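Local coordinates for protein rhodopsin (Todarodes pacificus, PDB 2Z73) that detects light through its bound retinal, whose 11-cis to all-trans isomerization activates G-protein signaling to phospholipase C for vision in dim light, at residues V86-M92 against Y111-G115. Numbering follows the deposited sequence.
Sequences VNGFPLM and YGFIG. With RET (retinal), chain D.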
# COMPACT_ATOMS: atom_id res chain seq x y z
N VAL A 86 2.01 0.11 -14.40
CA VAL A 86 3.00 1.04 -14.88
C VAL A 86 4.45 0.71 -14.53
O VAL A 86 5.35 0.94 -15.33
CB VAL A 86 2.69 2.47 -14.37
CG1 VAL A 86 3.74 3.45 -14.87
CG2 VAL A 86 1.31 2.88 -14.84
N ASN A 87 4.68 0.17 -13.34
CA ASN A 87 6.03 -0.14 -12.90
C ASN A 87 6.58 -1.49 -13.34
O ASN A 87 7.75 -1.77 -13.13
CB ASN A 87 6.12 -0.02 -11.38
CG ASN A 87 6.05 1.42 -10.90
OD1 ASN A 87 7.00 2.18 -11.05
ND2 ASN A 87 4.91 1.80 -10.35
N GLY A 88 5.75 -2.33 -13.94
CA GLY A 88 6.22 -3.63 -14.36
C GLY A 88 6.31 -3.77 -15.86
O GLY A 88 7.30 -3.35 -16.49
N PHE A 89 5.28 -4.38 -16.44
CA PHE A 89 5.23 -4.56 -17.88
C PHE A 89 4.39 -3.44 -18.49
O PHE A 89 3.31 -3.12 -17.99
CB PHE A 89 4.64 -5.93 -18.24
CG PHE A 89 4.47 -6.14 -19.72
CD1 PHE A 89 3.29 -5.76 -20.36
CD2 PHE A 89 5.51 -6.65 -20.47
CE1 PHE A 89 3.16 -5.89 -21.74
CE2 PHE A 89 5.39 -6.78 -21.86
CZ PHE A 89 4.21 -6.39 -22.49
N PRO A 90 4.87 -2.85 -19.61
CA PRO A 90 6.10 -3.16 -20.33
C PRO A 90 7.30 -2.22 -20.12
O PRO A 90 8.41 -2.52 -20.54
CB PRO A 90 5.65 -3.10 -21.78
CG PRO A 90 4.82 -1.85 -21.75
CD PRO A 90 3.98 -2.03 -20.46
N LEU A 91 7.08 -1.07 -19.48
CA LEU A 91 8.16 -0.11 -19.29
C LEU A 91 9.45 -0.67 -18.68
O LEU A 91 10.55 -0.42 -19.19
CB LEU A 91 7.65 1.09 -18.49
CG LEU A 91 6.54 1.90 -19.19
CD1 LEU A 91 6.03 3.02 -18.30
CD2 LEU A 91 7.08 2.46 -20.48
N MET A 92 9.36 -1.44 -17.60
CA MET A 92 10.58 -1.97 -17.01
C MET A 92 10.97 -3.31 -17.61
O MET A 92 12.09 -3.48 -18.10
CB MET A 92 10.46 -2.12 -15.49
CG MET A 92 11.80 -2.40 -14.82
SD MET A 92 11.79 -2.61 -13.01
CE MET A 92 13.47 -3.01 -12.74
N TYR A 111 6.80 7.40 -15.36
CA TYR A 111 7.06 6.18 -14.60
C TYR A 111 7.36 6.52 -13.15
O TYR A 111 6.65 6.10 -12.25
CB TYR A 111 8.22 5.42 -15.22
CG TYR A 111 8.56 4.12 -14.55
CD1 TYR A 111 8.27 2.89 -15.17
CD2 TYR A 111 9.20 4.09 -13.31
CE1 TYR A 111 8.62 1.68 -14.56
CE2 TYR A 111 9.55 2.89 -12.70
CZ TYR A 111 9.26 1.69 -13.33
OH TYR A 111 9.59 0.50 -12.73
N GLY A 112 8.43 7.28 -12.94
CA GLY A 112 8.81 7.64 -11.58
C GLY A 112 7.73 8.36 -10.80
O GLY A 112 7.54 8.09 -9.62
N PHE A 113 7.04 9.28 -11.47
CA PHE A 113 5.98 10.08 -10.87
C PHE A 113 4.78 9.21 -10.44
O PHE A 113 4.16 9.44 -9.39
CB PHE A 113 5.53 11.14 -11.87
CG PHE A 113 4.37 11.97 -11.41
CD1 PHE A 113 4.38 12.60 -10.17
CD2 PHE A 113 3.27 12.17 -12.25
CE1 PHE A 113 3.33 13.41 -9.77
CE2 PHE A 113 2.21 12.99 -11.85
CZ PHE A 113 2.24 13.61 -10.60
N ILE A 114 4.45 8.22 -11.27
CA ILE A 114 3.36 7.31 -10.99
C ILE A 114 3.74 6.39 -9.85
O ILE A 114 2.91 6.04 -9.00
CB ILE A 114 3.03 6.46 -12.23
CG1 ILE A 114 2.31 7.33 -13.27
CG2 ILE A 114 2.18 5.26 -11.84
CD1 ILE A 114 0.95 7.82 -12.82
N GLY A 115 5.00 6.00 -9.82
CA GLY A 115 5.48 5.12 -8.77
C GLY A 115 5.38 5.83 -7.44
O GLY A 115 4.91 5.26 -6.45
C1 RET D . 10.17 7.09 0.18
C2 RET D . 10.09 6.37 1.55
C3 RET D . 9.23 5.11 1.58
C4 RET D . 7.83 5.34 0.99
C5 RET D . 7.86 6.07 -0.35
C6 RET D . 8.91 6.86 -0.74
C7 RET D . 8.93 7.58 -2.09
C8 RET D . 9.10 6.94 -3.33
C9 RET D . 9.08 7.44 -4.71
C10 RET D . 9.27 6.48 -5.62
C11 RET D . 9.25 6.52 -7.07
C12 RET D . 9.46 5.49 -7.94
C13 RET D . 9.87 4.04 -7.80
C14 RET D . 9.89 3.22 -8.90
C15 RET D . 10.30 1.81 -8.85
C16 RET D . 10.40 8.58 0.41
C17 RET D . 11.48 6.57 -0.50
C18 RET D . 6.60 5.77 -1.13
C19 RET D . 8.82 8.91 -4.99
C20 RET D . 10.26 3.56 -6.38
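Tyr111, on transmembrane helix 3, reaches across to transmembrane helix 2 where that helix is interrupted, and its ring fits as a knob among Val86, Asn87, Leu91 and Met92. With CG anti to the backbone N (chi1 -178°), the ring extends far enough for OH to donate a hydrogen bond to Asn87 O, at 2.9 Å. The C=O...O angle is 116°, and the hydroxyl is tilted somewhat from the carbonyl plane. Gly88 and the cis peptide before Pro90 lie in an irregular stretch, which probably makes the Asn87 carbonyl available to the hydroxyl; beyond it Leu91 and Met92 also border the ring. Leu91 lies at the ring edge, with CB 3.8 Å from Tyr111 CD1, whereas Met92 brings SD to 3.8 Å from Tyr111 OH. Asn87 OD1 sits over one face, 3.1 Å from Tyr111 CE2, its amide plane turned 84° from the ring. Gly112 meets the chromophore instead, its O lying 3.4 Å from retinal C11. One turn beyond Tyr111, Ile114 turns its CG2 branch to Val86, 3.8 Å from Val86 CB, an aliphatic pairing consistent with a flank facing lipid, since a palmitic acid lies near Val86. Gly115, without a side chain, lets the retinal chain run close by, its C 3.9 Å from retinal C11; its CA packs 3.7 Å from Asn87 ND2, which is hydrogen-bonded to Phe83 O. Tyr111 OH is also hydrogen-bonded to Lys305 NZ, the retinal-bearing lysine. A single phenol thus ties the helix 2 break to the chromophore's attachment point, and the neighbouring amide oxygen and hydroxyl probably tune the polarity around that nitrogen.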